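Side-chain contacts in glutamate--cysteine ligase GshA (Methylobacillus flagellatus KT, PDB 3K1T), which probably acts as a ligase that joins glutamate to cysteine to give gamma-glutamylcysteine: residues D24-I29 and R401-G406; S47-N52 and F357-T362; N210-Y215 and P235-C240; D216-E221 and A412-T417. All blocks are in the same frame, centred on the assembly; numbering follows the deposited sequence. Where two conformers were deposited one is given.

Contact 1 of 4, residues D24-I29 and R401-G406; sequences DNMPRI and RFYAYG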
# COMPACT_ATOMS: atom_id res chain seq x y z
N ASP A 24 -4.86 -13.77 -19.06
CA ASP A 24 -5.18 -13.16 -20.36
C ASP A 24 -6.14 -11.97 -20.19
O ASP A 24 -6.52 -11.35 -21.21
CB ASP A 24 -5.80 -14.22 -21.29
CG ASP A 24 -5.94 -13.74 -22.77
OD1 ASP A 24 -5.06 -13.04 -23.30
OD2 ASP A 24 -6.94 -14.10 -23.43
N ASN A 25 -6.59 -11.70 -18.96
CA ASN A 25 -7.57 -10.64 -18.70
C ASN A 25 -7.16 -9.74 -17.53
O ASN A 25 -8.01 -9.14 -16.90
CB ASN A 25 -8.93 -11.29 -18.40
CG ASN A 25 -9.59 -11.86 -19.63
OD1 ASN A 25 -10.05 -11.08 -20.48
ND2 ASN A 25 -9.58 -13.21 -19.79
N MSE A 26 -5.87 -9.66 -17.25
CA MSE A 26 -5.41 -9.04 -15.99
C MSE A 26 -5.83 -7.56 -15.84
O MSE A 26 -6.47 -7.20 -14.85
CB MSE A 26 -3.92 -9.33 -15.76
CG MSE A 26 -3.42 -8.92 -14.39
SE MSE A 26 -2.84 -7.05 -14.37
CE MSE A 26 -2.21 -7.00 -12.52
N PRO A 27 -5.56 -6.71 -16.83
CA PRO A 27 -6.06 -5.34 -16.69
C PRO A 27 -7.60 -5.21 -16.65
O PRO A 27 -8.14 -4.38 -15.93
CB PRO A 27 -5.49 -4.61 -17.91
CG PRO A 27 -4.69 -5.63 -18.71
CD PRO A 27 -4.62 -6.88 -17.96
N ARG A 28 -8.30 -6.03 -17.44
CA ARG A 28 -9.77 -6.02 -17.39
C ARG A 28 -10.28 -6.37 -16.01
O ARG A 28 -11.23 -5.73 -15.50
CB ARG A 28 -10.39 -6.94 -18.46
CG ARG A 28 -11.68 -7.65 -18.06
CD ARG A 28 -12.12 -8.72 -19.08
NE ARG A 28 -12.86 -8.10 -20.15
CZ ARG A 28 -12.32 -7.53 -21.22
NH1 ARG A 28 -11.01 -7.55 -21.42
NH2 ARG A 28 -13.11 -6.97 -22.13
N ILE A 29 -9.68 -7.37 -15.39
CA ILE A 29 -10.03 -7.79 -14.03
C ILE A 29 -9.78 -6.68 -13.00
O ILE A 29 -10.65 -6.39 -12.18
CB ILE A 29 -9.29 -9.08 -13.64
CG1 ILE A 29 -9.83 -10.28 -14.46
CG2 ILE A 29 -9.33 -9.35 -12.08
CD1 ILE A 29 -8.86 -11.47 -14.48
N ARG A 401 -0.16 -18.68 -9.37
CA ARG A 401 -1.01 -19.36 -8.42
C ARG A 401 -1.50 -18.36 -7.36
O ARG A 401 -2.71 -18.32 -7.03
CB ARG A 401 -0.24 -20.52 -7.76
CG ARG A 401 -0.98 -21.19 -6.55
CD ARG A 401 -1.91 -22.28 -6.97
NE ARG A 401 -1.20 -23.46 -7.49
CZ ARG A 401 -0.71 -24.47 -6.79
NH1 ARG A 401 -0.82 -24.50 -5.47
NH2 ARG A 401 -0.07 -25.46 -7.42
N PHE A 402 -0.57 -17.58 -6.81
CA PHE A 402 -0.92 -16.64 -5.73
C PHE A 402 -1.74 -15.46 -6.21
O PHE A 402 -2.61 -14.97 -5.48
CB PHE A 402 0.31 -16.30 -4.84
CG PHE A 402 0.57 -17.37 -3.83
CD1 PHE A 402 1.23 -18.54 -4.19
CD2 PHE A 402 0.02 -17.29 -2.57
CE1 PHE A 402 1.40 -19.57 -3.30
CE2 PHE A 402 0.19 -18.32 -1.66
CZ PHE A 402 0.87 -19.47 -2.03
N TYR A 403 -1.52 -15.03 -7.46
CA TYR A 403 -2.39 -14.04 -8.07
C TYR A 403 -3.84 -14.58 -8.12
O TYR A 403 -4.80 -13.85 -7.75
CB TYR A 403 -1.92 -13.58 -9.47
CG TYR A 403 -2.85 -12.57 -10.10
CD1 TYR A 403 -2.99 -11.29 -9.57
CD2 TYR A 403 -3.60 -12.89 -11.24
CE1 TYR A 403 -3.85 -10.36 -10.12
CE2 TYR A 403 -4.49 -11.94 -11.81
CZ TYR A 403 -4.61 -10.68 -11.23
OH TYR A 403 -5.48 -9.74 -11.78
N ALA A 404 -3.99 -15.83 -8.57
CA ALA A 404 -5.31 -16.46 -8.60
C ALA A 404 -5.93 -16.55 -7.19
O ALA A 404 -7.10 -16.26 -7.02
CB ALA A 404 -5.27 -17.87 -9.28
N TYR A 405 -5.13 -16.91 -6.19
CA TYR A 405 -5.64 -16.92 -4.81
C TYR A 405 -6.17 -15.52 -4.42
O TYR A 405 -7.25 -15.39 -3.79
CB TYR A 405 -4.56 -17.35 -3.81
CG TYR A 405 -4.20 -18.83 -3.81
CD1 TYR A 405 -4.77 -19.71 -4.71
CD2 TYR A 405 -3.26 -19.34 -2.92
CE1 TYR A 405 -4.42 -21.08 -4.69
CE2 TYR A 405 -2.91 -20.70 -2.90
CZ TYR A 405 -3.51 -21.56 -3.79
OH TYR A 405 -3.19 -22.92 -3.81
N GLY A 406 -5.41 -14.49 -4.75
CA GLY A 406 -5.81 -13.12 -4.40
C GLY A 406 -7.04 -12.63 -5.15
O GLY A 406 -7.83 -11.84 -4.62

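Contact 2 of 4, residues S47-N52 and F357-T362; sequences SVDLRN and FYRVHT. With SO4 (sulfate ion), chain B.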
# COMPACT_ATOMS: atom_id res chain seq x y z
N SER A 47 -10.28 -11.90 6.23
CA SER A 47 -9.53 -13.05 5.75
C SER A 47 -10.45 -14.02 5.05
O SER A 47 -11.65 -14.16 5.42
CB SER A 47 -8.76 -13.75 6.87
OG SER A 47 -9.61 -14.35 7.81
N VAL A 48 -9.93 -14.68 4.00
CA VAL A 48 -10.72 -15.64 3.26
C VAL A 48 -9.93 -16.94 3.14
O VAL A 48 -8.77 -16.92 2.69
CB VAL A 48 -11.11 -15.11 1.85
CG1 VAL A 48 -11.80 -16.21 1.01
CG2 VAL A 48 -12.02 -13.88 1.97
N ASP A 49 -10.55 -18.04 3.57
CA ASP A 49 -10.01 -19.39 3.43
C ASP A 49 -10.38 -19.92 2.05
O ASP A 49 -11.57 -19.89 1.67
CB ASP A 49 -10.65 -20.36 4.43
CG ASP A 49 -10.31 -20.07 5.90
OD1 ASP A 49 -9.62 -19.08 6.20
OD2 ASP A 49 -10.73 -20.89 6.77
N LEU A 50 -9.38 -20.43 1.31
CA LEU A 50 -9.60 -21.07 0.04
C LEU A 50 -9.24 -22.56 0.10
O LEU A 50 -8.45 -22.98 0.95
CB LEU A 50 -8.74 -20.43 -1.05
CG LEU A 50 -8.81 -18.91 -1.26
CD1 LEU A 50 -7.75 -18.50 -2.34
CD2 LEU A 50 -10.25 -18.48 -1.63
N ARG A 51 -9.80 -23.32 -0.84
CA ARG A 51 -9.35 -24.67 -1.14
C ARG A 51 -9.07 -24.83 -2.63
O ARG A 51 -9.89 -24.47 -3.49
CB ARG A 51 -10.30 -25.74 -0.64
CG ARG A 51 -10.24 -25.89 0.88
CD ARG A 51 -11.02 -27.11 1.33
NE ARG A 51 -10.62 -27.50 2.67
CZ ARG A 51 -11.01 -28.61 3.27
NH1 ARG A 51 -11.85 -29.42 2.68
NH2 ARG A 51 -10.54 -28.89 4.50
N ASN A 52 -7.87 -25.35 -2.91
CA ASN A 52 -7.42 -25.68 -4.26
C ASN A 52 -7.53 -27.21 -4.43
O ASN A 52 -6.76 -27.98 -3.85
CB ASN A 52 -5.99 -25.19 -4.41
CG ASN A 52 -5.45 -25.37 -5.82
OD1 ASN A 52 -6.06 -26.04 -6.63
ND2 ASN A 52 -4.28 -24.79 -6.09
N PHE A 357 -1.38 -17.02 5.12
CA PHE A 357 -0.68 -18.17 5.62
C PHE A 357 -1.42 -19.43 5.26
O PHE A 357 -2.60 -19.39 4.97
CB PHE A 357 -0.43 -18.06 7.14
CG PHE A 357 -1.68 -17.97 7.97
CD1 PHE A 357 -2.24 -16.72 8.27
CD2 PHE A 357 -2.27 -19.10 8.47
CE1 PHE A 357 -3.36 -16.62 9.05
CE2 PHE A 357 -3.43 -19.04 9.26
CZ PHE A 357 -3.99 -17.78 9.54
N TYR A 358 -0.72 -20.57 5.26
CA TYR A 358 -1.37 -21.87 5.19
C TYR A 358 -1.74 -22.42 6.57
O TYR A 358 -0.95 -22.31 7.51
CB TYR A 358 -0.45 -22.88 4.54
CG TYR A 358 -0.33 -22.79 3.03
CD1 TYR A 358 -1.29 -23.37 2.22
CD2 TYR A 358 0.75 -22.15 2.41
CE1 TYR A 358 -1.17 -23.36 0.84
CE2 TYR A 358 0.88 -22.14 0.99
CZ TYR A 358 -0.09 -22.75 0.24
OH TYR A 358 0.02 -22.77 -1.16
N ARG A 359 -2.89 -23.07 6.64
CA ARG A 359 -3.23 -23.92 7.78
C ARG A 359 -2.75 -25.33 7.43
O ARG A 359 -3.29 -25.95 6.52
CB ARG A 359 -4.74 -23.97 8.01
CG ARG A 359 -5.43 -22.60 8.23
CD ARG A 359 -6.92 -22.78 8.45
NE ARG A 359 -7.65 -21.52 8.25
CZ ARG A 359 -7.65 -20.48 9.09
NH1 ARG A 359 -7.02 -20.57 10.25
NH2 ARG A 359 -8.29 -19.35 8.78
N VAL A 360 -1.75 -25.80 8.16
CA VAL A 360 -1.14 -27.09 7.93
C VAL A 360 -1.73 -28.02 8.98
O VAL A 360 -1.50 -27.86 10.19
CB VAL A 360 0.42 -27.02 7.99
CG1 VAL A 360 1.09 -28.44 7.77
CG2 VAL A 360 1.00 -26.00 7.00
N HIS A 361 -2.55 -28.94 8.52
CA HIS A 361 -3.29 -29.86 9.41
C HIS A 361 -2.35 -30.63 10.35
O HIS A 361 -1.33 -31.17 9.92
CB HIS A 361 -4.11 -30.90 8.62
CG HIS A 361 -5.25 -30.34 7.85
ND1 HIS A 361 -6.39 -31.07 7.59
CD2 HIS A 361 -5.41 -29.16 7.20
CE1 HIS A 361 -7.20 -30.37 6.82
NE2 HIS A 361 -6.65 -29.19 6.61
N THR A 362 -2.72 -30.68 11.63
CA THR A 362 -1.99 -31.51 12.60
C THR A 362 -2.43 -32.97 12.55
O THR A 362 -1.65 -33.85 12.83
CB THR A 362 -2.12 -30.98 14.05
OG1 THR A 362 -3.50 -30.87 14.36
CG2 THR A 362 -1.50 -29.59 14.19
S SO4 B . -8.62 -16.24 10.68
O1 SO4 B . -7.61 -17.27 10.69
O2 SO4 B . -7.97 -15.28 9.85
O3 SO4 B . -9.85 -16.68 10.07
O4 SO4 B . -8.86 -15.72 12.05

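Contact 3 of 4, residues N210-Y215 and P235-C240; sequences NHFTAY and PYFDTC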
# COMPACT_ATOMS: atom_id res chain seq x y z
N ASN A 210 -27.59 -15.91 3.05
CA ASN A 210 -27.42 -14.72 2.22
C ASN A 210 -25.95 -14.53 1.81
O ASN A 210 -25.68 -13.94 0.79
CB ASN A 210 -27.91 -13.42 2.93
CG ASN A 210 -29.43 -13.37 3.12
OD1 ASN A 210 -30.15 -14.14 2.52
ND2 ASN A 210 -29.91 -12.45 3.96
N HIS A 211 -25.03 -15.01 2.63
CA HIS A 211 -23.60 -15.01 2.30
C HIS A 211 -23.31 -15.78 0.99
O HIS A 211 -22.57 -15.32 0.13
CB HIS A 211 -22.84 -15.60 3.49
CG HIS A 211 -21.44 -16.04 3.21
ND1 HIS A 211 -20.35 -15.20 3.36
CD2 HIS A 211 -20.94 -17.25 2.86
CE1 HIS A 211 -19.25 -15.87 3.10
NE2 HIS A 211 -19.57 -17.12 2.78
N PHE A 212 -23.93 -16.95 0.84
CA PHE A 212 -23.70 -17.83 -0.32
C PHE A 212 -24.40 -17.27 -1.56
O PHE A 212 -23.86 -17.34 -2.64
CB PHE A 212 -24.15 -19.26 -0.00
CG PHE A 212 -23.47 -19.82 1.24
CD1 PHE A 212 -22.20 -20.33 1.17
CD2 PHE A 212 -24.05 -19.69 2.49
CE1 PHE A 212 -21.54 -20.83 2.33
CE2 PHE A 212 -23.39 -20.17 3.66
CZ PHE A 212 -22.12 -20.75 3.54
N THR A 213 -25.58 -16.69 -1.38
CA THR A 213 -26.31 -16.02 -2.45
C THR A 213 -25.53 -14.81 -2.97
O THR A 213 -25.47 -14.55 -4.17
CB THR A 213 -27.72 -15.57 -1.96
OG1 THR A 213 -28.43 -16.70 -1.44
CG2 THR A 213 -28.51 -14.93 -3.08
N ALA A 214 -24.92 -14.05 -2.06
CA ALA A 214 -24.18 -12.86 -2.45
C ALA A 214 -22.94 -13.27 -3.30
O ALA A 214 -22.67 -12.65 -4.31
CB ALA A 214 -23.75 -11.99 -1.22
N TYR A 215 -22.26 -14.33 -2.90
CA TYR A 215 -21.12 -14.83 -3.67
C TYR A 215 -21.58 -15.38 -5.05
O TYR A 215 -20.96 -15.08 -6.05
CB TYR A 215 -20.31 -15.86 -2.87
CG TYR A 215 -19.05 -16.29 -3.59
CD1 TYR A 215 -18.01 -15.39 -3.80
CD2 TYR A 215 -18.90 -17.58 -4.06
CE1 TYR A 215 -16.85 -15.76 -4.47
CE2 TYR A 215 -17.74 -17.98 -4.74
CZ TYR A 215 -16.71 -17.07 -4.93
OH TYR A 215 -15.58 -17.45 -5.61
N PRO A 235 -18.82 -23.26 -4.91
CA PRO A 235 -19.51 -24.52 -4.58
C PRO A 235 -21.03 -24.39 -4.73
O PRO A 235 -21.60 -23.33 -4.41
CB PRO A 235 -19.15 -24.75 -3.09
CG PRO A 235 -18.02 -23.78 -2.79
CD PRO A 235 -18.27 -22.61 -3.71
N TYR A 236 -21.70 -25.45 -5.17
CA TYR A 236 -23.17 -25.48 -5.15
C TYR A 236 -23.63 -25.44 -3.70
O TYR A 236 -22.93 -25.89 -2.78
CB TYR A 236 -23.69 -26.77 -5.79
CG TYR A 236 -23.52 -26.91 -7.29
CD1 TYR A 236 -23.92 -25.89 -8.15
CD2 TYR A 236 -22.97 -28.07 -7.84
CE1 TYR A 236 -23.79 -26.04 -9.54
CE2 TYR A 236 -22.86 -28.23 -9.18
CZ TYR A 236 -23.27 -27.22 -10.04
OH TYR A 236 -23.15 -27.39 -11.40
N PHE A 237 -24.84 -24.94 -3.49
CA PHE A 237 -25.46 -25.05 -2.17
C PHE A 237 -26.99 -25.12 -2.23
O PHE A 237 -27.62 -24.83 -3.25
CB PHE A 237 -25.00 -23.91 -1.24
CG PHE A 237 -25.73 -22.61 -1.43
CD1 PHE A 237 -25.41 -21.77 -2.48
CD2 PHE A 237 -26.75 -22.24 -0.57
CE1 PHE A 237 -26.11 -20.58 -2.70
CE2 PHE A 237 -27.46 -21.04 -0.79
CZ PHE A 237 -27.14 -20.22 -1.86
N ASP A 238 -27.58 -25.47 -1.11
CA ASP A 238 -29.06 -25.43 -0.94
C ASP A 238 -29.35 -25.17 0.54
O ASP A 238 -28.43 -25.20 1.38
CB ASP A 238 -29.64 -26.76 -1.44
CG ASP A 238 -31.18 -26.72 -1.67
OD1 ASP A 238 -31.79 -25.62 -1.63
OD2 ASP A 238 -31.75 -27.82 -1.85
N THR A 239 -30.61 -24.92 0.88
CA THR A 239 -30.98 -24.66 2.26
C THR A 239 -32.29 -25.36 2.60
O THR A 239 -33.08 -25.74 1.73
CB THR A 239 -31.23 -23.15 2.51
OG1 THR A 239 -32.33 -22.74 1.70
CG2 THR A 239 -30.03 -22.29 2.20
N CYS A 240 -32.50 -25.60 3.89
CA CYS A 240 -33.86 -25.74 4.37
C CYS A 240 -34.08 -25.02 5.68
O CYS A 240 -33.16 -24.41 6.20
CB CYS A 240 -34.30 -27.15 4.41
SG CYS A 240 -33.54 -28.12 5.61

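Contact 4 of 4, residues D216-E221 and A412-T417; sequences DRVVEE and ALLAAT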
# COMPACT_ATOMS: atom_id res chain seq x y z
N ASP A 216 -22.71 -16.09 -5.10
CA ASP A 216 -23.30 -16.46 -6.39
C ASP A 216 -23.46 -15.26 -7.32
O ASP A 216 -23.09 -15.34 -8.50
CB ASP A 216 -24.70 -17.08 -6.23
CG ASP A 216 -24.71 -18.50 -5.73
OD1 ASP A 216 -23.65 -19.14 -5.56
OD2 ASP A 216 -25.86 -19.03 -5.56
N ARG A 217 -24.02 -14.17 -6.83
CA ARG A 217 -24.23 -12.97 -7.63
C ARG A 217 -22.91 -12.39 -8.14
O ARG A 217 -22.81 -11.98 -9.27
CB ARG A 217 -24.96 -11.89 -6.82
CG ARG A 217 -26.43 -12.22 -6.57
CD ARG A 217 -26.94 -11.47 -5.33
NE ARG A 217 -26.91 -10.01 -5.47
CZ ARG A 217 -26.90 -9.16 -4.44
NH1 ARG A 217 -26.87 -9.63 -3.19
NH2 ARG A 217 -26.88 -7.84 -4.65
N VAL A 218 -21.89 -12.33 -7.29
CA VAL A 218 -20.56 -11.85 -7.72
C VAL A 218 -19.97 -12.75 -8.83
O VAL A 218 -19.51 -12.26 -9.87
CB VAL A 218 -19.57 -11.75 -6.53
CG1 VAL A 218 -18.09 -11.61 -7.03
CG2 VAL A 218 -19.96 -10.56 -5.59
N VAL A 219 -20.02 -14.06 -8.64
CA VAL A 219 -19.48 -15.00 -9.62
C VAL A 219 -20.28 -14.97 -10.94
O VAL A 219 -19.69 -15.10 -12.01
CB VAL A 219 -19.42 -16.44 -9.05
CG1 VAL A 219 -19.06 -17.48 -10.15
CG2 VAL A 219 -18.37 -16.50 -7.87
N GLU A 220 -21.59 -14.75 -10.86
CA GLU A 220 -22.44 -14.63 -12.04
C GLU A 220 -22.03 -13.46 -12.91
O GLU A 220 -22.21 -13.51 -14.11
CB GLU A 220 -23.91 -14.42 -11.68
CG GLU A 220 -24.64 -15.68 -11.27
CD GLU A 220 -25.98 -15.37 -10.54
OE1 GLU A 220 -26.56 -14.24 -10.72
OE2 GLU A 220 -26.42 -16.27 -9.78
N GLU A 221 -21.45 -12.42 -12.31
CA GLU A 221 -20.91 -11.34 -13.10
C GLU A 221 -19.47 -11.57 -13.54
O GLU A 221 -19.09 -11.26 -14.68
CB GLU A 221 -21.04 -10.03 -12.36
CG GLU A 221 -20.58 -8.89 -13.24
CD GLU A 221 -20.86 -7.52 -12.66
OE1 GLU A 221 -21.55 -7.47 -11.60
OE2 GLU A 221 -20.34 -6.54 -13.26
N ALA A 412 -14.64 -13.04 -2.90
CA ALA A 412 -15.31 -13.36 -1.62
C ALA A 412 -15.44 -12.10 -0.73
O ALA A 412 -16.45 -11.89 -0.07
CB ALA A 412 -14.55 -14.48 -0.88
N LEU A 413 -14.41 -11.25 -0.71
CA LEU A 413 -14.49 -9.96 -0.02
C LEU A 413 -15.61 -9.07 -0.53
O LEU A 413 -16.39 -8.49 0.25
CB LEU A 413 -13.15 -9.20 -0.12
CG LEU A 413 -13.04 -7.94 0.72
CD1 LEU A 413 -12.85 -8.35 2.17
CD2 LEU A 413 -11.86 -7.03 0.24
N LEU A 414 -15.73 -8.97 -1.85
CA LEU A 414 -16.78 -8.17 -2.47
C LEU A 414 -18.17 -8.71 -2.09
O LEU A 414 -19.09 -7.94 -1.70
CB LEU A 414 -16.60 -8.19 -4.01
CG LEU A 414 -17.65 -7.46 -4.84
CD1 LEU A 414 -17.76 -5.98 -4.39
CD2 LEU A 414 -17.30 -7.56 -6.33
N ALA A 415 -18.31 -10.03 -2.13
CA ALA A 415 -19.56 -10.63 -1.76
C ALA A 415 -19.95 -10.31 -0.30
O ALA A 415 -21.13 -9.99 -0.03
CB ALA A 415 -19.52 -12.18 -1.98
N ALA A 416 -18.99 -10.42 0.62
CA ALA A 416 -19.22 -10.10 2.05
C ALA A 416 -19.61 -8.62 2.23
O ALA A 416 -20.53 -8.32 3.03
CB ALA A 416 -18.01 -10.44 2.88
N THR A 417 -18.99 -7.75 1.45
CA THR A 417 -19.25 -6.31 1.46
C THR A 417 -20.70 -6.02 1.03
O THR A 417 -21.43 -5.27 1.71
CB THR A 417 -18.28 -5.56 0.52
OG1 THR A 417 -16.96 -5.84 0.95
CG2 THR A 417 -18.54 -4.02 0.50

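Contact 1 of 4, residues D24-I29 and R401-G406
M26, in the first turn of helix 26-40, faces Y403 of helix 398-421 with their CA atoms 9.8 Å apart, a separation that only side chains can bridge. Y403 does most of the reaching. With CG anti to the backbone N (chi1 179°), its ring stands out from the helix and carries the phenol end across. There OH lies 3.4 Å from CG of M26, and CZ of the Y403 ring is 3.8 Å from the same methylene, which approaches the ring obliquely. M26, present as selenomethionine, thus touches with the middle of its chain. I29, one turn further on, adds its CG2 methyl 3.9 Å from OH of Y403, so two apolar groups flank the hydroxyl. The polar need of that buried oxygen is met by a hydrogen bond to E30. Were Y403 an alanine, E30 would probably lose this partner and a gap would open beside M26 and I29. P389 packs on both M26 and Y403, L22 of helix 13-23 rests against I29, and Q124 of the second subunit touches M26. The arrangement is buried helix-helix packing, in which one long aromatic side chain spans two well-separated helices.

Contact 2 of 4, residues S47-N52 and F357-T362
A salt bridge between D49 and R359 links strands 45-52 and 352-361, which both pair with strand 340-349 in an antiparallel sheet; the bridge therefore spans the intervening strand. NH2 of R359 donates to OD1 of D49 over 2.9 Å, almost straight at 176°. OD1 lies in the guanidinium plane and is met on its syn side, somewhat out of the carboxylate plane. The planes are turned 57° apart, and the second bond, from NE of R359 to OD2 of D49, is weak at 3.5 Å. The chain of R359 is extended from CG to NE, which carries the guanidinium past D49 to a sulfate. NH2 of R359 also gives a hydrogen bond of 2.9 Å to sulfate O1, while OG of S47 holds sulfate O2 at 2.8 Å. A leucine in place of R359 would probably leave the D49 carboxylate without its countercharge and the sulfate without its arginine. N63 and G67 complete the grip on the anion, F377 meets R359 in a cation-pi contact, and D49 also binds a glycerol. Sulfate and glycerol probably come from the crystallisation liquor, but the arrangement resembles an anion-binding pocket on a sheet and may mark a place for an acidic substrate group.

Contact 3 of 4, residues N210-Y215 and P235-C240
Helix-on-sheet packing brings F212 and T213 of helix 210-226 against F237, at the start of strand 237-241, the outermost strand on one side of a four-stranded antiparallel sheet. The heart of it is a CH-pi contact: CB of F212 sits over the middle of the F237 ring, 3.5 Å from its centroid and 10° off the ring normal. All six ring carbons are thereby near the one methylene, with CE1 of F237 at 3.6 Å from CB of F212. The two rings meet obliquely, their centroids 5.6 Å apart. F212 has CG anti to its carbonyl carbon (chi1 -56°), which turns its ring away from F237, and CD2 of H211 lies 3.5 Å above the centre of one face of the F212 ring. F237 is met at its edge as well: OG1 of T213 lies near the ring plane, 3.8 Å from CZ of F237, a contact less certain because T213 has two conformers. No hydrogen bond joins the segments, so the contact rests on aromatic and apolar surface at a partly exposed site. Beyond it, F212 runs on to I326 and Q328 of strand 324-329, the sheet partner of strand 237-241. Y215 turns to V408 and L411 of helix 398-421, and Y236 meets K264 in a cation-pi contact, so helix 210-226 lies against F237 and helix 251-272 against Y236.

Contact 4 of 4, residues D216-E221 and A412-T417
Apolar packing joins V218 of helix 210-226 to L414 and A415 of helix 398-421. The CA atoms of V218 and A415 are 6.2 Å apart, a close approach of two helices that the small alanine side chain permits. V218 points its CG2 methyl into the junction: CG2 is 3.9 Å from CG of L414, and the same methyl is 3.9 Å from CA of A415 and 4.0 Å from its CB. CG1 of V218, anti to the backbone N (chi1 165°), stands further along and brushes CD2 of L414 at 4.2 Å. L414 meets the valine obliquely, with its branch point and one methyl, while A415 contributes both its backbone and its CB methyl. No hydrogen bond crosses between the segments.

Within the 412-417 segment, the carbonyl oxygen of L413 accepts two hydrogen bonds from one residue: from N of T417 at 3.0 Å and from OG1 of T417 at 2.8 Å, the hydroxyl lying above the carbonyl plane. This ties the threonine hydroxyl to its own helix within a buried region.

Charged and polar links lie at the margins, where R217 forms a salt bridge with E422 and E221 bonds to W32. W32, from helix 26-40, also packs on L414 and brings a third helix to the contact. Since V218 additionally touches L411 and I418, it acts as a knob in the hole formed by L411, L414, A415 and I418, spaced i, i+3, i+4 and i+7 on one helix, a knobs-into-holes arrangement.

Helix 398-421 serves both contact 1 and contact 4, whose centres are about 16 Å apart, and its flank also meets strand 45-52 of contact 2: OH of Y405 probably hydrogen-bonds ND2 of N52 at 3.1 Å, and CB of A412 packs on CG1 of V48 at 3.8 Å. Contacts 3 and 4 lie on successive turns of helix 210-226, with centres about 11 Å apart; CA of Y215 reaches CB of A415 at 3.5 Å. The sulfate belongs to contact 2, whose centre is about 20 Å from that of contact 4. Contacts 1, 3 and 4 are structural packing; contact 3 joins helix 210-226 to a different sheet from the one that carries the sulfate.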